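Local coordinates for uncharacterized protein (Bacteroides uniformis, PDB 4JPQ), which is of unknown function but probably binds carbohydrate through a family 9-type carbohydrate-binding fold, at residues Y103-N108 with S164-H169; I62-K67 with V90-S95; G111-Q116 with G133-W138; T178-F183 with F214-F219. All coordinates share one frame; numbering follows the deposited sequence.

Contact 1: residues Y103-N108 with S164-H169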
# COMPACT_ATOMS: atom_id res chain seq x y z
N TYR A 103 -7.93 7.73 0.07
CA TYR A 103 -7.93 6.54 -0.76
C TYR A 103 -7.23 5.39 -0.05
O TYR A 103 -6.33 5.62 0.75
CB TYR A 103 -7.17 6.81 -2.05
CG TYR A 103 -7.79 7.87 -2.91
CD1 TYR A 103 -7.48 9.23 -2.72
CD2 TYR A 103 -8.66 7.53 -3.95
CE1 TYR A 103 -8.04 10.21 -3.54
CE2 TYR A 103 -9.22 8.50 -4.77
CZ TYR A 103 -8.90 9.84 -4.57
OH TYR A 103 -9.45 10.81 -5.38
N ASN A 104 -7.64 4.17 -0.35
CA ASN A 104 -6.98 2.96 0.17
C ASN A 104 -6.69 2.02 -1.00
O ASN A 104 -7.60 1.66 -1.75
CB ASN A 104 -7.79 2.25 1.26
CG ASN A 104 -9.20 1.90 0.84
OD1 ASN A 104 -9.92 2.76 0.38
ND2 ASN A 104 -9.59 0.64 0.98
N PHE A 105 -5.41 1.68 -1.16
CA PHE A 105 -4.93 0.79 -2.19
C PHE A 105 -4.51 -0.47 -1.45
O PHE A 105 -3.51 -0.45 -0.75
CB PHE A 105 -3.72 1.39 -2.92
CG PHE A 105 -4.04 2.65 -3.66
CD1 PHE A 105 -4.04 3.87 -2.99
CD2 PHE A 105 -4.30 2.63 -5.02
CE1 PHE A 105 -4.31 5.04 -3.68
CE2 PHE A 105 -4.58 3.81 -5.70
CZ PHE A 105 -4.59 5.01 -5.04
N GLU A 106 -5.30 -1.54 -1.58
CA GLU A 106 -5.03 -2.81 -0.92
C GLU A 106 -4.74 -3.81 -2.02
O GLU A 106 -5.54 -3.95 -2.95
CB GLU A 106 -6.23 -3.22 -0.07
CG GLU A 106 -6.65 -2.15 0.94
CD GLU A 106 -7.77 -2.56 1.88
OE1 GLU A 106 -8.06 -3.76 2.01
OE2 GLU A 106 -8.38 -1.67 2.50
N CYS A 107 -3.61 -4.51 -1.93
CA CYS A 107 -3.18 -5.45 -2.97
C CYS A 107 -2.71 -6.77 -2.36
O CYS A 107 -1.85 -6.76 -1.46
CB CYS A 107 -2.05 -4.79 -3.75
SG CYS A 107 -1.77 -5.51 -5.37
N ASN A 108 -3.30 -7.90 -2.78
CA ASN A 108 -2.85 -9.20 -2.24
C ASN A 108 -1.57 -9.63 -2.93
O ASN A 108 -1.21 -9.07 -3.98
CB ASN A 108 -3.93 -10.31 -2.26
CG ASN A 108 -4.31 -10.82 -3.65
OD1 ASN A 108 -3.67 -10.52 -4.66
ND2 ASN A 108 -5.35 -11.64 -3.69
N SER A 164 -3.48 10.40 -11.82
CA SER A 164 -4.86 10.25 -12.32
C SER A 164 -5.68 9.19 -11.58
O SER A 164 -6.90 9.25 -11.61
CB SER A 164 -4.86 9.92 -13.81
OG SER A 164 -4.10 8.75 -14.07
N ALA A 165 -5.02 8.22 -10.93
CA ALA A 165 -5.74 7.20 -10.12
C ALA A 165 -6.41 7.76 -8.87
O ALA A 165 -7.21 7.06 -8.25
CB ALA A 165 -4.84 6.05 -9.74
N PHE A 166 -6.10 9.00 -8.47
CA PHE A 166 -6.85 9.67 -7.41
C PHE A 166 -8.15 10.15 -8.07
O PHE A 166 -8.38 11.35 -8.30
CB PHE A 166 -6.04 10.82 -6.81
CG PHE A 166 -4.79 10.38 -6.09
CD1 PHE A 166 -4.86 9.45 -5.06
CD2 PHE A 166 -3.56 10.95 -6.38
CE1 PHE A 166 -3.72 9.05 -4.38
CE2 PHE A 166 -2.42 10.58 -5.69
CZ PHE A 166 -2.49 9.62 -4.69
N PHE A 167 -9.03 9.18 -8.32
CA PHE A 167 -10.23 9.34 -9.16
C PHE A 167 -11.30 10.33 -8.73
O PHE A 167 -12.15 10.68 -9.55
CB PHE A 167 -10.85 7.96 -9.52
CG PHE A 167 -11.47 7.21 -8.37
CD1 PHE A 167 -10.71 6.38 -7.55
CD2 PHE A 167 -12.84 7.27 -8.15
CE1 PHE A 167 -11.29 5.67 -6.51
CE2 PHE A 167 -13.44 6.56 -7.11
CZ PHE A 167 -12.66 5.76 -6.29
N GLN A 168 -11.26 10.76 -7.47
CA GLN A 168 -12.15 11.80 -6.94
C GLN A 168 -11.47 13.18 -6.86
O GLN A 168 -12.04 14.10 -6.26
CB GLN A 168 -12.67 11.40 -5.56
CG GLN A 168 -13.48 10.11 -5.52
CD GLN A 168 -13.90 9.72 -4.11
OE1 GLN A 168 -13.20 10.02 -3.13
NE2 GLN A 168 -15.03 9.04 -3.99
N HIS A 169 -10.29 13.35 -7.48
CA HIS A 169 -9.53 14.63 -7.48
C HIS A 169 -8.91 14.94 -8.84
O HIS A 169 -8.85 14.07 -9.71
CB HIS A 169 -8.40 14.58 -6.44
CG HIS A 169 -8.87 14.48 -5.02
ND1 HIS A 169 -9.22 13.29 -4.43
CD2 HIS A 169 -9.06 15.44 -4.08
CE1 HIS A 169 -9.61 13.51 -3.19
NE2 HIS A 169 -9.51 14.81 -2.95

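Contact 2: residues I62-K67 with V90-S95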
# COMPACT_ATOMS: atom_id res chain seq x y z
N ILE A 62 3.46 7.68 -8.21
CA ILE A 62 4.01 7.24 -6.93
C ILE A 62 4.45 5.80 -7.14
O ILE A 62 3.68 4.99 -7.66
CB ILE A 62 2.98 7.23 -5.78
CG1 ILE A 62 2.43 8.64 -5.56
CG2 ILE A 62 3.61 6.71 -4.49
CD1 ILE A 62 1.28 8.71 -4.58
N LEU A 63 5.67 5.49 -6.68
CA LEU A 63 6.29 4.19 -6.80
C LEU A 63 6.43 3.58 -5.41
O LEU A 63 7.12 4.15 -4.56
CB LEU A 63 7.68 4.35 -7.41
CG LEU A 63 7.78 5.09 -8.74
CD1 LEU A 63 9.23 5.10 -9.19
CD2 LEU A 63 6.89 4.48 -9.80
N LEU A 64 5.79 2.42 -5.19
CA LEU A 64 5.85 1.67 -3.92
C LEU A 64 6.44 0.30 -4.13
O LEU A 64 6.09 -0.36 -5.10
CB LEU A 64 4.47 1.42 -3.35
CG LEU A 64 3.66 2.53 -2.75
CD1 LEU A 64 2.29 1.99 -2.39
CD2 LEU A 64 4.37 3.07 -1.53
N HIS A 65 7.28 -0.13 -3.18
CA HIS A 65 7.92 -1.42 -3.19
C HIS A 65 7.90 -1.96 -1.77
O HIS A 65 8.48 -1.35 -0.89
CB HIS A 65 9.35 -1.30 -3.74
CG HIS A 65 10.09 -2.59 -3.82
ND1 HIS A 65 11.41 -2.74 -3.44
CD2 HIS A 65 9.68 -3.82 -4.20
CE1 HIS A 65 11.78 -3.99 -3.60
NE2 HIS A 65 10.76 -4.67 -4.06
N TYR A 66 7.20 -3.07 -1.56
CA TYR A 66 7.09 -3.77 -0.29
C TYR A 66 7.88 -5.06 -0.35
O TYR A 66 7.86 -5.74 -1.38
CB TYR A 66 5.64 -4.19 -0.03
CG TYR A 66 4.66 -3.08 0.22
CD1 TYR A 66 3.97 -2.49 -0.84
CD2 TYR A 66 4.36 -2.66 1.52
CE1 TYR A 66 3.04 -1.48 -0.62
CE2 TYR A 66 3.43 -1.65 1.76
CZ TYR A 66 2.77 -1.07 0.68
OH TYR A 66 1.85 -0.07 0.89
N LYS A 67 8.52 -5.41 0.77
CA LYS A 67 9.21 -6.71 0.95
C LYS A 67 8.60 -7.36 2.19
O LYS A 67 8.48 -6.70 3.22
CB LYS A 67 10.71 -6.52 1.14
CG LYS A 67 11.47 -6.13 -0.12
CD LYS A 67 12.91 -5.67 0.18
CE LYS A 67 13.79 -6.74 0.82
NZ LYS A 67 15.19 -6.25 0.93
N VAL A 90 -0.75 -6.31 1.43
CA VAL A 90 -0.07 -5.05 1.79
C VAL A 90 -0.97 -3.92 1.31
O VAL A 90 -1.68 -4.06 0.29
CB VAL A 90 1.34 -4.90 1.20
CG1 VAL A 90 2.27 -5.93 1.83
CG2 VAL A 90 1.36 -4.98 -0.33
N GLU A 91 -0.96 -2.82 2.06
CA GLU A 91 -1.88 -1.71 1.83
C GLU A 91 -1.19 -0.34 1.92
O GLU A 91 -0.20 -0.18 2.63
CB GLU A 91 -3.04 -1.77 2.84
CG GLU A 91 -3.74 -3.13 2.95
CD GLU A 91 -4.90 -3.18 3.93
OE1 GLU A 91 -5.15 -2.20 4.65
OE2 GLU A 91 -5.56 -4.23 4.02
N PHE A 92 -1.74 0.62 1.18
CA PHE A 92 -1.32 2.03 1.16
C PHE A 92 -2.58 2.89 1.21
O PHE A 92 -3.43 2.79 0.34
CB PHE A 92 -0.54 2.33 -0.13
CG PHE A 92 -0.18 3.80 -0.32
CD1 PHE A 92 0.45 4.52 0.70
CD2 PHE A 92 -0.43 4.45 -1.53
CE1 PHE A 92 0.81 5.85 0.52
CE2 PHE A 92 -0.06 5.78 -1.72
CZ PHE A 92 0.56 6.48 -0.69
N PHE A 93 -2.69 3.70 2.26
CA PHE A 93 -3.83 4.61 2.46
C PHE A 93 -3.27 6.02 2.36
O PHE A 93 -2.21 6.28 2.93
CB PHE A 93 -4.46 4.43 3.85
CG PHE A 93 -5.40 3.25 3.99
CD1 PHE A 93 -5.04 1.96 3.57
CD2 PHE A 93 -6.62 3.40 4.64
CE1 PHE A 93 -5.91 0.88 3.74
CE2 PHE A 93 -7.49 2.33 4.82
CZ PHE A 93 -7.13 1.07 4.36
N VAL A 94 -3.97 6.93 1.67
CA VAL A 94 -3.45 8.29 1.45
C VAL A 94 -4.53 9.34 1.13
O VAL A 94 -5.46 9.04 0.38
CB VAL A 94 -2.36 8.26 0.34
CG1 VAL A 94 -2.93 7.81 -1.01
CG2 VAL A 94 -1.65 9.59 0.19
N SER A 95 -4.39 10.54 1.70
CA SER A 95 -5.26 11.70 1.46
C SER A 95 -4.33 12.70 0.76
O SER A 95 -3.36 13.17 1.37
CB SER A 95 -5.81 12.29 2.78
OG SER A 95 -6.49 13.53 2.57

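Contact 3: residues G111-Q116 with G133-W138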
# COMPACT_ATOMS: atom_id res chain seq x y z
N GLY A 111 -1.24 -10.02 -6.74
CA GLY A 111 -1.45 -8.84 -7.58
C GLY A 111 -2.86 -8.32 -7.73
O GLY A 111 -3.05 -7.31 -8.41
N ARG A 112 -3.86 -9.00 -7.16
CA ARG A 112 -5.24 -8.51 -7.20
C ARG A 112 -5.28 -7.26 -6.34
O ARG A 112 -4.75 -7.27 -5.21
CB ARG A 112 -6.23 -9.51 -6.60
CG ARG A 112 -6.35 -10.87 -7.24
CD ARG A 112 -6.81 -10.84 -8.69
NE ARG A 112 -5.68 -10.91 -9.61
CZ ARG A 112 -4.97 -12.02 -9.90
NH1 ARG A 112 -5.22 -13.21 -9.31
NH2 ARG A 112 -3.96 -11.94 -10.77
N LEU A 113 -5.92 -6.21 -6.86
CA LEU A 113 -5.98 -4.89 -6.19
C LEU A 113 -7.40 -4.40 -5.92
O LEU A 113 -8.30 -4.60 -6.73
CB LEU A 113 -5.30 -3.86 -7.09
CG LEU A 113 -5.30 -2.36 -6.77
CD1 LEU A 113 -4.44 -2.05 -5.56
CD2 LEU A 113 -4.81 -1.58 -7.98
N LEU A 114 -7.53 -3.72 -4.78
CA LEU A 114 -8.76 -3.05 -4.35
C LEU A 114 -8.41 -1.58 -4.13
O LEU A 114 -7.37 -1.27 -3.50
CB LEU A 114 -9.26 -3.63 -3.03
CG LEU A 114 -10.35 -2.86 -2.25
CD1 LEU A 114 -11.68 -2.97 -2.95
CD2 LEU A 114 -10.46 -3.37 -0.83
N ILE A 115 -9.27 -0.69 -4.64
CA ILE A 115 -9.15 0.74 -4.41
C ILE A 115 -10.52 1.30 -4.06
O ILE A 115 -11.49 1.00 -4.75
CB ILE A 115 -8.67 1.56 -5.64
CG1 ILE A 115 -7.43 0.97 -6.30
CG2 ILE A 115 -8.36 3.00 -5.22
CD1 ILE A 115 -7.05 1.66 -7.60
N GLN A 116 -10.59 2.09 -2.99
CA GLN A 116 -11.79 2.86 -2.70
C GLN A 116 -11.37 4.31 -2.49
O GLN A 116 -10.17 4.60 -2.29
CB GLN A 116 -12.52 2.38 -1.47
CG GLN A 116 -13.05 0.97 -1.47
CD GLN A 116 -13.24 0.48 -0.04
OE1 GLN A 116 -12.30 -0.02 0.60
NE2 GLN A 116 -14.44 0.65 0.47
N GLY A 133 -7.06 -0.29 -13.94
CA GLY A 133 -6.15 -0.42 -15.08
C GLY A 133 -5.00 0.57 -15.09
O GLY A 133 -3.95 0.28 -15.65
N MSE A 134 -5.19 1.75 -14.49
CA MSE A 134 -4.12 2.75 -14.37
C MSE A 134 -3.00 2.31 -13.44
O MSE A 134 -1.84 2.64 -13.69
CB MSE A 134 -4.63 4.10 -13.84
CG MSE A 134 -5.44 4.91 -14.84
SE MSE A 134 -6.36 6.34 -13.84
CE MSE A 134 -7.60 6.77 -15.31
N VAL A 135 -3.33 1.58 -12.38
CA VAL A 135 -2.32 1.17 -11.38
C VAL A 135 -1.60 -0.07 -11.84
O VAL A 135 -2.17 -1.16 -11.86
CB VAL A 135 -2.94 0.93 -9.98
CG1 VAL A 135 -1.85 0.54 -8.99
CG2 VAL A 135 -3.68 2.17 -9.50
N LYS A 136 -0.34 0.11 -12.22
CA LYS A 136 0.50 -0.99 -12.67
C LYS A 136 1.00 -1.67 -11.42
O LYS A 136 1.25 -1.01 -10.41
CB LYS A 136 1.66 -0.51 -13.54
CG LYS A 136 1.22 0.20 -14.81
CD LYS A 136 2.41 0.91 -15.45
CE LYS A 136 2.04 1.57 -16.77
NZ LYS A 136 3.25 2.11 -17.45
N ARG A 137 1.10 -2.99 -11.50
CA ARG A 137 1.52 -3.83 -10.39
C ARG A 137 2.46 -4.94 -10.83
O ARG A 137 2.52 -5.28 -12.02
CB ARG A 137 0.29 -4.52 -9.84
CG ARG A 137 -0.70 -3.61 -9.15
CD ARG A 137 -2.09 -4.21 -9.19
NE ARG A 137 -2.90 -3.81 -10.36
CZ ARG A 137 -4.07 -4.35 -10.70
NH1 ARG A 137 -4.60 -5.39 -10.04
NH2 ARG A 137 -4.72 -3.87 -11.75
N TRP A 138 3.16 -5.49 -9.84
CA TRP A 138 4.02 -6.66 -10.02
C TRP A 138 4.24 -7.32 -8.66
O TRP A 138 4.41 -6.62 -7.66
CB TRP A 138 5.38 -6.29 -10.64
CG TRP A 138 6.40 -7.43 -10.58
CD1 TRP A 138 6.57 -8.42 -11.51
CD2 TRP A 138 7.31 -7.71 -9.52
NE1 TRP A 138 7.56 -9.29 -11.10
CE2 TRP A 138 8.03 -8.88 -9.88
CE3 TRP A 138 7.61 -7.07 -8.31
CZ2 TRP A 138 9.04 -9.44 -9.06
CZ3 TRP A 138 8.63 -7.64 -7.48
CH2 TRP A 138 9.32 -8.80 -7.87

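Contact 4: residues T178-F183 with F214-F219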
# COMPACT_ATOMS: atom_id res chain seq x y z
N THR A 178 2.70 17.87 -0.10
CA THR A 178 2.75 17.21 1.21
C THR A 178 1.41 16.48 1.36
O THR A 178 0.36 17.13 1.38
CB THR A 178 2.97 18.20 2.37
OG1 THR A 178 4.18 18.95 2.15
CG2 THR A 178 3.10 17.45 3.69
N MSE A 179 1.45 15.14 1.41
CA MSE A 179 0.26 14.31 1.59
C MSE A 179 0.34 13.61 2.91
O MSE A 179 1.40 13.58 3.55
CB MSE A 179 0.15 13.24 0.51
CG MSE A 179 0.08 13.87 -0.88
SE MSE A 179 -0.47 12.50 -2.20
CE MSE A 179 -0.28 13.64 -3.79
N LYS A 180 -0.79 13.05 3.34
CA LYS A 180 -0.88 12.28 4.57
C LYS A 180 -1.31 10.85 4.25
O LYS A 180 -2.20 10.63 3.43
CB LYS A 180 -1.84 12.97 5.55
CG LYS A 180 -1.41 14.41 5.87
CD LYS A 180 -1.73 14.83 7.29
CE LYS A 180 -0.75 14.22 8.29
NZ LYS A 180 -1.19 14.45 9.69
N GLY A 181 -0.66 9.87 4.87
CA GLY A 181 -0.99 8.47 4.62
C GLY A 181 -0.40 7.49 5.60
O GLY A 181 0.23 7.87 6.60
N ASN A 182 -0.62 6.21 5.33
CA ASN A 182 -0.07 5.13 6.15
C ASN A 182 0.07 3.86 5.31
O ASN A 182 -0.51 3.77 4.20
CB ASN A 182 -0.97 4.90 7.38
CG ASN A 182 -0.22 4.37 8.61
OD1 ASN A 182 0.87 3.82 8.51
ND2 ASN A 182 -0.84 4.55 9.78
N PHE A 183 0.86 2.92 5.82
CA PHE A 183 1.14 1.66 5.13
C PHE A 183 0.83 0.51 6.07
O PHE A 183 1.12 0.60 7.26
CB PHE A 183 2.60 1.61 4.68
CG PHE A 183 3.04 2.86 3.95
CD1 PHE A 183 3.45 3.98 4.67
CD2 PHE A 183 3.02 2.92 2.56
CE1 PHE A 183 3.84 5.14 4.01
CE2 PHE A 183 3.42 4.08 1.89
CZ PHE A 183 3.82 5.19 2.62
N PHE A 214 -2.79 8.95 10.29
CA PHE A 214 -1.86 8.94 9.16
C PHE A 214 -0.61 9.75 9.46
O PHE A 214 -0.67 10.74 10.20
CB PHE A 214 -2.43 9.59 7.88
CG PHE A 214 -3.55 8.86 7.18
CD1 PHE A 214 -3.82 7.50 7.35
CD2 PHE A 214 -4.29 9.56 6.22
CE1 PHE A 214 -4.85 6.90 6.64
CE2 PHE A 214 -5.31 8.96 5.49
CZ PHE A 214 -5.60 7.62 5.70
N GLY A 215 0.49 9.34 8.85
CA GLY A 215 1.78 10.02 8.93
C GLY A 215 1.83 11.03 7.81
O GLY A 215 0.86 11.16 7.05
N THR A 216 2.96 11.72 7.71
CA THR A 216 3.18 12.77 6.72
C THR A 216 4.14 12.28 5.63
O THR A 216 5.13 11.61 5.91
CB THR A 216 3.73 14.04 7.39
OG1 THR A 216 2.81 14.45 8.41
CG2 THR A 216 3.92 15.18 6.38
N LEU A 217 3.81 12.64 4.38
CA LEU A 217 4.58 12.25 3.20
C LEU A 217 4.99 13.51 2.45
O LEU A 217 4.14 14.15 1.81
CB LEU A 217 3.74 11.34 2.31
CG LEU A 217 3.20 10.07 2.98
CD1 LEU A 217 2.32 9.32 1.99
CD2 LEU A 217 4.30 9.16 3.49
N SER A 218 6.27 13.87 2.55
CA SER A 218 6.84 15.06 1.91
C SER A 218 7.50 14.67 0.57
O SER A 218 8.61 14.13 0.55
CB SER A 218 7.84 15.74 2.84
OG SER A 218 7.21 16.07 4.07
N PHE A 219 6.80 14.96 -0.52
CA PHE A 219 7.30 14.72 -1.86
C PHE A 219 8.31 15.81 -2.23
O PHE A 219 8.00 17.01 -2.11
CB PHE A 219 6.16 14.66 -2.88
CG PHE A 219 5.22 13.49 -2.68
CD1 PHE A 219 4.18 13.54 -1.76
CD2 PHE A 219 5.39 12.33 -3.42
CE1 PHE A 219 3.32 12.46 -1.58
CE2 PHE A 219 4.53 11.25 -3.25
CZ PHE A 219 3.50 11.31 -2.33

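Contact 1: residues Y103-N108 with S164-H169
Tyr103 points from its strand into the loop 164-169 and is surrounded there by three aromatic side chains. Its CG stands anti to the carbonyl carbon (chi1 -63°), which sends the ring out toward the turn. Phe166 covers one face, off centre: Phe166 CD1 lies 3.5 Å from Tyr103 CD1, near the rim. The two ring planes are inclined at 52°, so this is neither a stack nor an edge-to-face pair. Phe167 meets Tyr103 differently. The edge of the tyrosine, at CE2, is turned toward the face of Phe167 in an offset edge-to-face pair, with centroids 5.7 Å apart. His169 comes rim to rim, and its ND1 lies close to the plane of the tyrosine ring. The phenol oxygen ends the side chain with two hydrogen bonds. The backbone Gln168 N donates to Tyr103 OH over 2.8 Å, at a bent 141°. Tyr103 OH and His169 ND1 are 2.7 Å apart, and either may supply the proton. Two partners thus grip the phenol oxygen. Deeper in, Phe105 presents its edge to Phe166, CE1 to CE1 at 4.1 Å, and the two side chains run about at right angles. Phe166 also packs on Val94 of strand 89-95, so the loop lies against two neighbouring strands. The turn is held by His169 N bonding to Phe166 O. The arrangement is an aromatic cluster around a tyrosine, closed by a type I beta turn from Phe166 to His169, with Phe166 at the centre of an inverse gamma turn.

Contact 2: residues I62-K67 with V90-S95
The Tyr66 ring carries Val90 over one face, and its hydroxyl reaches on to the backbone of Glu91. This is face-to-face packing of beta strands in the sandwich core expected of a family 9 carbohydrate-binding module. Val90 CB sits above the ring centre, 3.8 Å from the centroid of Tyr66 and only 10° off the normal, a CH-pi contact. The methyls of Val90 spread over the same face, with CG2 3.6 Å from Tyr66 CD1. The Phe92 ring has Ile62 CD1 at its edge, near its plane, 4.3 Å from Phe92 CE2. The strands 62-67 and 90-95 are not paired. Their axes pass 9.2 Å apart, with an angle of 146° between their N-to-C directions, so they run roughly antiparallel. Side chains fill the gap. Leu64 crosses Phe92 at about a right angle. The first torsion of Phe92 (174°) swings its ring away from its own backbone N and past CD1 of Leu64, which also touches the root of that side chain. Phe183 of strand 178-186 packs on Leu64, Tyr66 and Phe92. A phenylalanine in place of Tyr66 would keep the ring under Val90 but would probably leave the Glu91 carbonyl without this hydroxyl donor. All six touching residues are buried, and the contact lies near the centre of the chain. The hydrogen bond between the segments is weak: Tyr66 OH donates to Glu91 O at 2.7 Å.

Contact 3: residues G111-Q116 with G133-W138
Arg137 bends back over Leu113 to reach the carbonyl of Gly111. The bend is at chi3 (-91°), between an outgoing chain and a guanidinium that turns toward the other segment. NH1 of Arg137 donates to Gly111 O at 3.0 Å. The bond is fairly straight, 151° at the hydrogen, and the donor lies in the carbonyl plane. The second hold comes from two residues back in the same segment, just before the strand: Arg137 NE donates to Val135 O at 3.1 Å. That oxygen lies in the guanidinium plane, at its edge. Two bonds from different nitrogens therefore fix the rotation of the group. Leu113 lies over one face of the guanidinium, with CD2 set toward the rim. Its CB is 3.4 Å from Arg137 NH1. Leu113 extends its CG directly opposite its own backbone N (chi1 174°), and this carries CD2 between the arginine and Val135. There Leu113 CD2 meets Val135 CB at 3.7 Å, the two side chains crossing at about a right angle. Ile115 approaches the other branch of Val135 tip to tip, CD1 to CG2 at 3.9 Å. Gly111 has a positive phi, where a side chain would jam against the preceding carbonyl oxygen. Arg137 NH1 also forms a salt bridge with Asp80, whose OD1 accepts from Leu113 N as well. Strand 113-118 pairs with strand 102-108, and Leu113 and Arg137 both touch Cys107 there. Strand 136-139 follows helix 129-134 and pairs with strand 152-162. The contact packs strand 113-118 and the turn before it against strand 136-139 and the residue leading into it; these two strands do not pair.

Contact 4: residues T178-F183 with F214-F219
Strands 178-183 and 215-219 pair antiparallel, with the backbones of Met179 and Leu217, and of Gly181 and Gly215, joined by two hydrogen bonds in each pair. The shortest are Leu217 N to Met179 O and Gly215 N to Gly181 O, both 2.7 Å. Phe214 lies just before its strand and folds its ring over Gly181. Gly181 CA is 4.0 Å from the centroid of the Phe214 ring, over the face, in a CH-pi contact. CB of Asn182 touches Phe214 CD1 obliquely. An alanine at Phe214 would remove the ring and is likely to open a gap over Gly181 and Asn182. On the buried side of the sheet, Met179 and Leu217 are neighbours. The selenomethionine side chain at Met179 is extended beyond CG (chi2 -167°) and crosses Phe219 obliquely. Its CG is 3.6 Å from Phe219 CE1, and SE lies oblique to the ring in a Met-aromatic contact. Leu217 CD2 meets the edge of Phe183 at 4.1 Å from CE1. Leu217 also packs on Phe92, and Phe183 stacks on Phe53. Thr178, Lys180, Thr216 and Ser218 line the other face. There the methyls of Thr178 and Thr216 meet, CG2 to CG2 at 3.6 Å. Lys180 bends so that CE comes 3.6 Å from Thr216 OG1. The chemistry is thus two-sided: the selenomethionine, Leu217, Phe183 and Phe219 pack on the buried side, hydroxyls and the lysine amine occupy the more exposed face, and backbone hydrogen bonds tie the strands between them. Phe214 stands apart from both groups, over the glycine.

Contact 2 is the core of the set, wholly buried near the chain centre and almost entirely apolar. Contact 4 is also largely buried but has an exposed, polar face, and it alone is a paired-strand contact. Contacts 1 and 3 lie farther out than contact 2, are partly buried, and rely on polar side-chain bonds to backbone as well as packing. Strands 89-95 and 102-108 are neighbours, so contacts 1 and 2 are joined through these two paired strands; strand 178-186 borders strand 89-95 from contact 4, and strand 113-118 borders strand 102-108 from contact 3. Contacts 3 and 4 do not touch, their centres about 20 Å apart.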